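Local structure of probable oxidoreductase protein (Rhizobium etli, 4FB5) at residues Lys38-Ala41 / Leu42-Ala46; Asn45-Lys48 / Thr49-Asp53; Ala325-Pro328 / Tyr329-Phe332; Leu353-Ile357 / Thr358-Ser362. The protein probably acts as a nucleotide-dependent oxidoreductase of the GFO/IDH/MocA family, built on a Rossmann-type domain joined to a C-terminal domain. One frame throughout, in Å; residues are numbered along the deposited sequence.

Interaction 1: Lys38-Ala41 / Leu42-Ala46; sequences KCHA and LAWNA
H40 and W44, the two flat side chains of this helical turn, follow one another four residues apart and meet near their roots, with H40 CB 4.3 Å from W44 CD1. W44 NE1 comes obliquely to the imidazole, and the carbonyl O of H40 lies just as obliquely to the indole, 3.6 Å from W44 CD1. For W44, chi1 of -74° puts CG beside the backbone N, and chi2 turns CD1 toward the H40 carbonyl. The same H40 oxygen takes the N-H of W44 in a nearly straight bond, N to O 2.8 Å and 168° at the hydrogen. Around the helix the pattern repeats. L42 N donates to K38 O at 2.9 Å, and L42 CG sits 3.4 Å from that K38 oxygen; A43 N bonds to C39 O, and N45 N closes the series on A41 O at 3.0 Å. The polar ends of the rings converge beyond the turn, where H40 ND1 and W44 NE1 both bond to S99 OG on strand 97-100 and H40 NE2 reaches E124. Both rings also meet W122 of strand 120-123. Helix 35-44 packs against the Rossmann sheet and against helix 344-358, with F77 of helix 70-77 beside K38 and A41, and T49 of the second subunit against K38 and L42.

Interaction 2: Asn45-Lys48 / Thr49-Asp53; sequences NAVK and TVFGD
From A46 to G52 the backbone makes nearly two helical turns, held by three successive bonds that each span four residues. V50 N points almost straight at A46 O (3.1 Å, 176° at the hydrogen). F51 N reaches V47 O at 2.7 Å, and the last bond, G52 N to K48 O at 2.6 Å, is more bent, 130° at the hydrogen. A46 holds the N-cap position, while G52, with positive phi, is the first residue to leave the helix. Two apolar pairs spaced four apart line the turns. V47 CG1 touches F51 CD2 at 4.3 Å, and the carbonyl O of V47 lies in the plane of the phenyl ring at its edge, 3.8 Å from F51 CD2. On the next strip A46 CB packs against V50 CG2 at 4.4 Å; with CG1 anti to the backbone N, V50 turns CG2 back over the A46 carbonyl, 3.4 Å from A46 O. Polar groups leave at the far end, where F51 O accepts R331 NH2 and D53 OD1 forms a salt bridge with R351. Backbone carbonyls near a helix C-terminus carry partial negative charge, so a guanidinium at F51 O probably gains electrostatically as well as through its bond; the backbone bonds hold the turns, and the apolar pairs add van der Waals contact between residues four apart.

Interaction 3: Ala325-Pro328 / Tyr329-Phe332; sequences AHRP and YDRF
An inverse gamma turn centred on H326, followed by a cis peptide bond before P328, leads the chain into the short, weakly bonded helix 329-332, and its first link is Y329 N to H326 O. That bond measures 2.8 Å and is fairly straight, with the donor tilted 23° from the carbonyl plane. The next, R331 N to P328 O at 3.0 Å, is less favourable: the N-H comes from above the plane of the P328 carbonyl and misses its lone pairs. F332 N returns to Y329 O at 2.8 Å, so each of the three bonds spans three residues. P328 O also meets the edge of the F332 ring in the ring plane, 3.4 Å from F332 CD1. Around the proline, R331 CG lies 4.1 Å from P328 CB. D330 has its CG between the backbone N and the carbonyl carbon (chi1 65°), and this rotation carries the carboxylate back toward the preceding residues, where OD1 reaches R327 CG at 3.5 Å. The carboxylate and guanidinium planes of D330 and R327 differ by 22°, yet R327 NE and D330 OD2 remain 4.9 Å apart. Elsewhere, Y329 OH bonds to A335 O and H338 N, while R331 O accepts K38 NZ of the second subunit. P328 and F332 rest on I348 of helix 344-358. Chemically, backbone bonds and apolar contacts make the turn; the opposite charges of R327 and D330 probably add a modest attraction at a distance, without a salt bridge.

Interaction 4: Leu353-Ile357 / Thr358-Ser362; sequences LIRAI and TGEPS
A chi1 of -108° and an extended chi2 lay CG and CD of R355 alongside the loop, while E360, its CG beside its own backbone N and its chain bent at chi2, brings OE1 to that stem, the two side chains crossing at about a right angle. The touching atoms are R355 CG and E360 OE1, 3.2 Å apart, and the next carbon of the stem, R355 CD, lies 3.3 Å from P361 O. The guanidinium and carboxylate planes are only 15° apart, but R355 NH1 stays 4.6 Å from E360 OE1; the firm ionic partner of the arginine is E352, through NE. With an alanine here, E352 would probably be left without its salt-bridge mate, and the carboxylate of E360 and the carbonyl of P361 would lose the stem they lie against. T358 folds its hydroxyl back onto the helix by a chi1 of 74°, and OG1 donates to R355 O at 3.0 Å, a bond common for serine and threonine in helices. Its methyl takes the other direction, T358 CG2 meeting I357 CG2 at 3.6 Å. Further on, S362 CB packs on R355 CB at 3.8 Å, and S362 OG reaches A356 CB at 3.9 Å. The C-terminal end of helix 344-358 is thus followed by a loop, 359-362, that folds back along the last turn and lays S362 on R355 and A356.

Along the chain the order is interaction 1, 2, 3, 4. Interactions 1 and 2 share N45 and A46, where helix 35-44 gives way to helix 47-51, and their centres lie about 11 Å apart within the Rossmann-type domain. Interaction 3, far later in sequence, comes back to interaction 2, about 13 Å away between centres, where V50 CG1 packs on F332 CE2. Interaction 4 ends helix 344-358; I354 touches both W44 of interaction 1 and V47 of interaction 2. Interactions 3 and 4 do not touch, their nearest atoms about 7 Å apart. Late segments of the chain thus pack against the early helices, and interactions 1 to 3 also meet the second subunit.

Interaction 1: Lys38-Ala41 / Leu42-Ala46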
loop_
_atom_site.group_PDB
_atom_site.type_symbol
_atom_site.label_atom_id
_atom_site.label_comp_id
_atom_site.label_asym_id
_atom_site.label_seq_id
_atom_site.Cartn_x
_atom_site.Cartn_y
_atom_site.Cartn_z
ATOM N N LYS A 38 -27.299 -12.691 -14.363
ATOM C CA LYS A 38 -26.162 -12.846 -15.268
ATOM C C LYS A 38 -25.031 -13.641 -14.634
ATOM O O LYS A 38 -24.433 -14.489 -15.248
ATOM C CB LYS A 38 -25.637 -11.481 -15.698
ATOM C CG LYS A 38 -24.603 -11.584 -16.788
ATOM C CD LYS A 38 -24.498 -10.308 -17.569
ATOM C CE LYS A 38 -23.188 -10.303 -18.290
ATOM N NZ LYS A 38 -23.136 -9.141 -19.169
ATOM N N CYS A 39 -24.763 -13.354 -13.383
ATOM C CA CYS A 39 -23.707 -13.987 -12.675
ATOM C C CYS A 39 -23.997 -15.470 -12.347
ATOM O O CYS A 39 -23.140 -16.321 -12.583
ATOM C CB CYS A 39 -23.420 -13.162 -11.429
ATOM S SG CYS A 39 -21.862 -13.571 -10.651
ATOM N N HIS A 40 -25.181 -15.806 -11.839
ATOM C CA HIS A 40 -25.544 -17.237 -11.795
ATOM C C HIS A 40 -25.335 -17.812 -13.184
ATOM O O HIS A 40 -24.667 -18.810 -13.348
ATOM C CB HIS A 40 -27.008 -17.478 -11.435
ATOM C CG HIS A 40 -27.332 -17.308 -9.982
ATOM N ND1 HIS A 40 -28.064 -18.235 -9.274
ATOM C CD2 HIS A 40 -27.037 -16.318 -9.105
ATOM C CE1 HIS A 40 -28.189 -17.838 -8.022
ATOM N NE2 HIS A 40 -27.587 -16.671 -7.894
ATOM N N ALA A 41 -25.880 -17.172 -14.212
ATOM C CA ALA A 41 -25.834 -17.809 -15.521
ATOM C C ALA A 41 -24.391 -18.125 -15.952
ATOM O O ALA A 41 -24.109 -19.184 -16.494
ATOM C CB ALA A 41 -26.579 -16.963 -16.571
ATOM N N LEU A 42 -23.478 -17.201 -15.679
ATOM C CA LEU A 42 -22.115 -17.376 -16.049
ATOM C C LEU A 42 -21.511 -18.485 -15.216
ATOM O O LEU A 42 -20.644 -19.245 -15.680
ATOM C CB LEU A 42 -21.363 -16.091 -15.789
ATOM C CG LEU A 42 -21.469 -14.984 -16.835
ATOM C CD1 LEU A 42 -20.702 -13.767 -16.322
ATOM C CD2 LEU A 42 -20.948 -15.438 -18.163
ATOM N N ALA A 43 -21.963 -18.568 -13.980
ATOM C CA ALA A 43 -21.472 -19.594 -13.103
ATOM C C ALA A 43 -21.887 -20.981 -13.621
ATOM O O ALA A 43 -21.017 -21.861 -13.848
ATOM C CB ALA A 43 -21.946 -19.352 -11.644
ATOM N N TRP A 44 -23.193 -21.166 -13.834
ATOM C CA TRP A 44 -23.717 -22.468 -14.312
ATOM C C TRP A 44 -23.033 -22.858 -15.633
ATOM O O TRP A 44 -22.657 -24.027 -15.844
ATOM C CB TRP A 44 -25.251 -22.464 -14.468
ATOM C CG TRP A 44 -26.059 -22.500 -13.196
ATOM C CD1 TRP A 44 -26.932 -21.531 -12.728
ATOM C CD2 TRP A 44 -26.078 -23.551 -12.226
ATOM N NE1 TRP A 44 -27.493 -21.932 -11.523
ATOM C CE2 TRP A 44 -26.991 -23.175 -11.207
ATOM C CE3 TRP A 44 -25.415 -24.780 -12.117
ATOM C CZ2 TRP A 44 -27.247 -23.991 -10.107
ATOM C CZ3 TRP A 44 -25.683 -25.595 -11.025
ATOM C CH2 TRP A 44 -26.588 -25.200 -10.036
ATOM N N ASN A 45 -22.806 -21.869 -16.488
ATOM C CA ASN A 45 -22.164 -22.128 -17.765
ATOM C C ASN A 45 -20.686 -22.475 -17.649
ATOM O O ASN A 45 -20.078 -22.830 -18.651
ATOM C CB ASN A 45 -22.387 -20.938 -18.703
ATOM C CG ASN A 45 -21.821 -21.145 -20.086
ATOM O OD1 ASN A 45 -22.203 -22.086 -20.804
ATOM N ND2 ASN A 45 -20.919 -20.238 -20.503
ATOM N N ALA A 46 -20.092 -22.416 -16.453
ATOM C CA ALA A 46 -18.634 -22.554 -16.388
ATOM C C ALA A 46 -18.094 -23.534 -15.384
ATOM O O ALA A 46 -16.962 -23.975 -15.524
ATOM C CB ALA A 46 -17.988 -21.208 -16.167
#

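Interaction 2: Asn45-Lys48 / Thr49-Asp53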
loop_
_atom_site.group_PDB
_atom_site.type_symbol
_atom_site.label_atom_id
_atom_site.label_comp_id
_atom_site.label_asym_id
_atom_site.label_seq_id
_atom_site.Cartn_x
_atom_site.Cartn_y
_atom_site.Cartn_z
ATOM N N ASN A 45 -22.806 -21.869 -16.488
ATOM C CA ASN A 45 -22.164 -22.128 -17.765
ATOM C C ASN A 45 -20.686 -22.475 -17.649
ATOM O O ASN A 45 -20.078 -22.830 -18.651
ATOM C CB ASN A 45 -22.387 -20.938 -18.703
ATOM C CG ASN A 45 -21.821 -21.145 -20.086
ATOM O OD1 ASN A 45 -22.203 -22.086 -20.804
ATOM N ND2 ASN A 45 -20.919 -20.238 -20.503
ATOM N N ALA A 46 -20.092 -22.416 -16.453
ATOM C CA ALA A 46 -18.634 -22.554 -16.388
ATOM C C ALA A 46 -18.094 -23.534 -15.384
ATOM O O ALA A 46 -16.962 -23.975 -15.524
ATOM C CB ALA A 46 -17.988 -21.208 -16.167
ATOM N N VAL A 47 -18.865 -23.843 -14.353
ATOM C CA VAL A 47 -18.406 -24.767 -13.328
ATOM C C VAL A 47 -17.639 -25.919 -13.905
ATOM O O VAL A 47 -16.538 -26.236 -13.417
ATOM C CB VAL A 47 -19.525 -25.460 -12.554
ATOM C CG1 VAL A 47 -19.419 -25.144 -11.095
ATOM C CG2 VAL A 47 -20.909 -25.186 -13.153
ATOM N N LYS A 48 -18.223 -26.569 -14.915
ATOM C CA LYS A 48 -17.647 -27.812 -15.367
ATOM C C LYS A 48 -16.329 -27.600 -16.018
ATOM O O LYS A 48 -15.388 -28.274 -15.636
ATOM C CB LYS A 48 -18.568 -28.646 -16.258
ATOM C CG LYS A 48 -18.150 -30.119 -16.348
ATOM C CD LYS A 48 -18.771 -30.746 -17.589
ATOM C CE LYS A 48 -18.795 -32.277 -17.544
ATOM N NZ LYS A 48 -17.481 -32.821 -18.037
ATOM N N THR A 49 -16.238 -26.690 -16.981
ATOM C CA THR A 49 -14.918 -26.399 -17.581
ATOM C C THR A 49 -13.817 -26.002 -16.578
ATOM O O THR A 49 -12.690 -26.469 -16.678
ATOM C CB THR A 49 -14.964 -25.342 -18.649
ATOM O OG1 THR A 49 -16.028 -25.630 -19.570
ATOM C CG2 THR A 49 -13.643 -25.346 -19.385
ATOM N N VAL A 50 -14.148 -25.160 -15.603
ATOM C CA VAL A 50 -13.224 -24.824 -14.530
ATOM C C VAL A 50 -12.875 -26.027 -13.641
ATOM O O VAL A 50 -11.693 -26.356 -13.463
ATOM C CB VAL A 50 -13.805 -23.726 -13.624
ATOM C CG1 VAL A 50 -12.818 -23.395 -12.494
ATOM C CG2 VAL A 50 -14.112 -22.524 -14.429
ATOM N N PHE A 51 -13.900 -26.648 -13.063
ATOM C CA PHE A 51 -13.696 -27.649 -12.044
ATOM C C PHE A 51 -13.446 -29.055 -12.584
ATOM O O PHE A 51 -12.588 -29.759 -12.046
ATOM C CB PHE A 51 -14.857 -27.651 -11.044
ATOM C CG PHE A 51 -14.692 -26.671 -9.921
ATOM C CD1 PHE A 51 -13.902 -26.973 -8.824
ATOM C CD2 PHE A 51 -15.296 -25.424 -9.971
ATOM C CE1 PHE A 51 -13.738 -26.044 -7.781
ATOM C CE2 PHE A 51 -15.133 -24.504 -8.937
ATOM C CZ PHE A 51 -14.354 -24.818 -7.846
ATOM N N GLY A 52 -14.191 -29.485 -13.610
ATOM C CA GLY A 52 -13.900 -30.761 -14.298
ATOM C C GLY A 52 -14.502 -32.050 -13.717
ATOM O O GLY A 52 -14.647 -33.048 -14.411
ATOM N N ASP A 53 -14.864 -32.021 -12.440
ATOM C CA ASP A 53 -15.303 -33.207 -11.714
ATOM C C ASP A 53 -16.813 -33.281 -11.598
ATOM O O ASP A 53 -17.339 -33.960 -10.707
ATOM C CB ASP A 53 -14.675 -33.241 -10.311
ATOM C CG ASP A 53 -14.782 -31.888 -9.574
ATOM O OD1 ASP A 53 -15.060 -31.853 -8.349
ATOM O OD2 ASP A 53 -14.571 -30.844 -10.230
#

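Interaction 3: Ala325-Pro328 / Tyr329-Phe332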
loop_
_atom_site.group_PDB
_atom_site.type_symbol
_atom_site.label_atom_id
_atom_site.label_comp_id
_atom_site.label_asym_id
_atom_site.label_seq_id
_atom_site.Cartn_x
_atom_site.Cartn_y
_atom_site.Cartn_z
ATOM N N ALA A 325 -1.664 -23.367 -4.378
ATOM C CA ALA A 325 -1.817 -24.012 -3.076
ATOM C C ALA A 325 -3.086 -23.630 -2.272
ATOM O O ALA A 325 -3.556 -24.417 -1.425
ATOM C CB ALA A 325 -0.590 -23.762 -2.257
ATOM N N HIS A 326 -3.631 -22.428 -2.508
ATOM C CA HIS A 326 -4.847 -21.980 -1.822
ATOM C C HIS A 326 -6.033 -22.447 -2.645
ATOM O O HIS A 326 -6.589 -21.738 -3.512
ATOM C CB HIS A 326 -4.855 -20.470 -1.642
ATOM C CG HIS A 326 -3.579 -19.923 -1.086
ATOM N ND1 HIS A 326 -2.795 -19.030 -1.775
ATOM C CD2 HIS A 326 -2.922 -20.180 0.068
ATOM C CE1 HIS A 326 -1.719 -18.750 -1.065
ATOM N NE2 HIS A 326 -1.766 -19.435 0.055
ATOM N N ARG A 327 -6.394 -23.688 -2.391
ATOM C CA ARG A 327 -7.353 -24.354 -3.233
ATOM C C ARG A 327 -8.697 -23.681 -3.034
ATOM O O ARG A 327 -9.017 -23.299 -1.917
ATOM C CB ARG A 327 -7.364 -25.864 -2.955
ATOM C CG ARG A 327 -6.155 -26.601 -3.632
ATOM C CD ARG A 327 -5.658 -27.837 -2.841
ATOM N NE ARG A 327 -6.323 -29.103 -3.198
ATOM C CZ ARG A 327 -7.615 -29.406 -2.968
ATOM N NH1 ARG A 327 -8.441 -28.517 -2.408
ATOM N NH2 ARG A 327 -8.104 -30.602 -3.325
ATOM N N PRO A 328 -9.464 -23.506 -4.135
ATOM C CA PRO A 328 -9.209 -24.058 -5.451
ATOM C C PRO A 328 -8.733 -23.022 -6.434
ATOM O O PRO A 328 -9.184 -23.013 -7.577
ATOM C CB PRO A 328 -10.605 -24.472 -5.888
ATOM C CG PRO A 328 -11.473 -23.372 -5.341
ATOM C CD PRO A 328 -10.703 -22.723 -4.174
ATOM N N TYR A 329 -7.856 -22.127 -6.016
ATOM C CA TYR A 329 -7.317 -21.186 -6.955
ATOM C C TYR A 329 -6.749 -22.020 -8.083
ATOM O O TYR A 329 -6.793 -21.624 -9.236
ATOM C CB TYR A 329 -6.233 -20.356 -6.280
ATOM C CG TYR A 329 -5.457 -19.392 -7.151
ATOM C CD1 TYR A 329 -4.542 -19.840 -8.111
ATOM C CD2 TYR A 329 -5.602 -18.027 -6.984
ATOM C CE1 TYR A 329 -3.815 -18.944 -8.903
ATOM C CE2 TYR A 329 -4.861 -17.111 -7.756
ATOM C CZ TYR A 329 -3.974 -17.570 -8.701
ATOM O OH TYR A 329 -3.280 -16.643 -9.454
ATOM N N ASP A 330 -6.219 -23.185 -7.754
ATOM C CA ASP A 330 -5.537 -24.015 -8.755
ATOM C C ASP A 330 -6.464 -24.384 -9.913
ATOM O O ASP A 330 -6.056 -24.456 -11.067
ATOM C CB ASP A 330 -4.944 -25.282 -8.123
ATOM C CG ASP A 330 -6.003 -26.203 -7.584
ATOM O OD1 ASP A 330 -6.970 -25.749 -6.959
ATOM O OD2 ASP A 330 -5.869 -27.412 -7.782
ATOM N N ARG A 331 -7.731 -24.587 -9.637
ATOM C CA ARG A 331 -8.565 -24.868 -10.766
ATOM C C ARG A 331 -8.735 -23.663 -11.747
ATOM O O ARG A 331 -9.095 -23.850 -12.903
ATOM C CB ARG A 331 -9.888 -25.495 -10.321
ATOM C CG ARG A 331 -9.754 -26.642 -9.285
ATOM C CD ARG A 331 -9.182 -27.959 -9.833
ATOM N NE ARG A 331 -9.977 -28.468 -10.950
ATOM C CZ ARG A 331 -9.476 -28.755 -12.152
ATOM N NH1 ARG A 331 -8.170 -28.619 -12.382
ATOM N NH2 ARG A 331 -10.272 -29.187 -13.121
ATOM N N PHE A 332 -8.432 -22.439 -11.318
ATOM C CA PHE A 332 -8.564 -21.289 -12.231
ATOM C C PHE A 332 -7.302 -20.910 -12.964
ATOM O O PHE A 332 -7.355 -20.528 -14.128
ATOM C CB PHE A 332 -9.148 -20.052 -11.538
ATOM C CG PHE A 332 -10.529 -20.251 -11.031
ATOM C CD1 PHE A 332 -10.752 -20.945 -9.843
ATOM C CD2 PHE A 332 -11.606 -19.784 -11.741
ATOM C CE1 PHE A 332 -12.059 -21.167 -9.359
ATOM C CE2 PHE A 332 -12.913 -19.994 -11.292
ATOM C CZ PHE A 332 -13.141 -20.679 -10.089
#

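Interaction 4: Leu353-Ile357 / Thr358-Ser362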
loop_
_atom_site.group_PDB
_atom_site.type_symbol
_atom_site.label_atom_id
_atom_site.label_comp_id
_atom_site.label_asym_id
_atom_site.label_seq_id
_atom_site.Cartn_x
_atom_site.Cartn_y
_atom_site.Cartn_z
ATOM N N LEU A 353 -22.465 -25.848 -4.398
ATOM C CA LEU A 353 -23.882 -26.128 -4.342
ATOM C C LEU A 353 -24.114 -27.524 -4.897
ATOM O O LEU A 353 -24.967 -28.276 -4.392
ATOM C CB LEU A 353 -24.674 -25.118 -5.166
ATOM C CG LEU A 353 -26.143 -25.500 -5.356
ATOM C CD1 LEU A 353 -26.718 -25.868 -4.036
ATOM C CD2 LEU A 353 -26.995 -24.406 -5.985
ATOM N N ILE A 354 -23.356 -27.857 -5.936
ATOM C CA ILE A 354 -23.442 -29.151 -6.526
ATOM C C ILE A 354 -22.916 -30.212 -5.567
ATOM O O ILE A 354 -23.481 -31.311 -5.488
ATOM C CB ILE A 354 -22.720 -29.178 -7.851
ATOM C CG1 ILE A 354 -23.510 -28.303 -8.830
ATOM C CG2 ILE A 354 -22.608 -30.615 -8.345
ATOM C CD1 ILE A 354 -22.708 -27.591 -9.810
ATOM N N ARG A 355 -21.869 -29.879 -4.818
ATOM C CA ARG A 355 -21.398 -30.799 -3.810
ATOM C C ARG A 355 -22.547 -31.136 -2.899
ATOM O O ARG A 355 -22.847 -32.304 -2.701
ATOM C CB ARG A 355 -20.218 -30.264 -3.013
ATOM C CG ARG A 355 -18.895 -30.956 -3.347
ATOM C CD ARG A 355 -17.696 -30.333 -2.609
ATOM N NE ARG A 355 -16.943 -29.428 -3.476
ATOM C CZ ARG A 355 -16.082 -29.822 -4.418
ATOM N NH1 ARG A 355 -15.858 -31.111 -4.618
ATOM N NH2 ARG A 355 -15.445 -28.930 -5.170
ATOM N N ALA A 356 -23.190 -30.113 -2.346
ATOM C CA ALA A 356 -24.320 -30.314 -1.448
ATOM C C ALA A 356 -25.339 -31.275 -2.052
ATOM O O ALA A 356 -25.652 -32.312 -1.466
ATOM C CB ALA A 356 -24.977 -28.983 -1.114
ATOM N N ILE A 357 -25.852 -30.924 -3.227
ATOM C CA ILE A 357 -26.834 -31.756 -3.913
ATOM C C ILE A 357 -26.532 -33.237 -3.716
ATOM O O ILE A 357 -27.440 -34.068 -3.699
ATOM C CB ILE A 357 -26.879 -31.447 -5.421
ATOM C CG1 ILE A 357 -27.881 -30.327 -5.707
ATOM C CG2 ILE A 357 -27.232 -32.698 -6.211
ATOM C CD1 ILE A 357 -27.338 -29.234 -6.601
ATOM N N THR A 358 -25.253 -33.561 -3.567
ATOM C CA THR A 358 -24.828 -34.941 -3.366
ATOM C C THR A 358 -24.103 -35.104 -2.035
ATOM O O THR A 358 -23.658 -36.199 -1.690
ATOM C CB THR A 358 -23.907 -35.419 -4.505
ATOM O OG1 THR A 358 -22.615 -34.816 -4.362
ATOM C CG2 THR A 358 -24.492 -35.043 -5.857
ATOM N N GLY A 359 -23.989 -34.009 -1.291
ATOM C CA GLY A 359 -23.320 -34.027 -0.003
ATOM C C GLY A 359 -23.057 -35.434 0.496
ATOM O O GLY A 359 -23.984 -36.162 0.851
ATOM N N GLU A 360 -21.784 -35.818 0.523
ATOM C CA GLU A 360 -20.707 -34.934 0.094
ATOM C C GLU A 360 -20.636 -33.685 0.967
ATOM O O GLU A 360 -21.610 -32.942 1.084
ATOM C CB GLU A 360 -20.891 -34.540 -1.373
ATOM C CG GLU A 360 -20.627 -35.669 -2.356
ATOM C CD GLU A 360 -19.554 -35.321 -3.369
ATOM O OE1 GLU A 360 -19.135 -34.145 -3.414
ATOM O OE2 GLU A 360 -19.127 -36.224 -4.120
ATOM N N PRO A 361 -19.477 -33.462 1.577
ATOM C CA PRO A 361 -19.274 -32.298 2.441
ATOM C C PRO A 361 -19.081 -31.102 1.545
ATOM O O PRO A 361 -18.336 -31.189 0.554
ATOM C CB PRO A 361 -17.968 -32.620 3.185
ATOM C CG PRO A 361 -17.682 -34.113 2.897
ATOM C CD PRO A 361 -18.298 -34.351 1.551
ATOM N N SER A 362 -19.779 -30.017 1.868
ATOM C CA SER A 362 -19.627 -28.751 1.146
ATOM C C SER A 362 -19.421 -27.558 2.090
ATOM O O SER A 362 -19.605 -27.680 3.318
ATOM C CB SER A 362 -20.857 -28.496 0.284
ATOM O OG SER A 362 -21.947 -28.125 1.107
#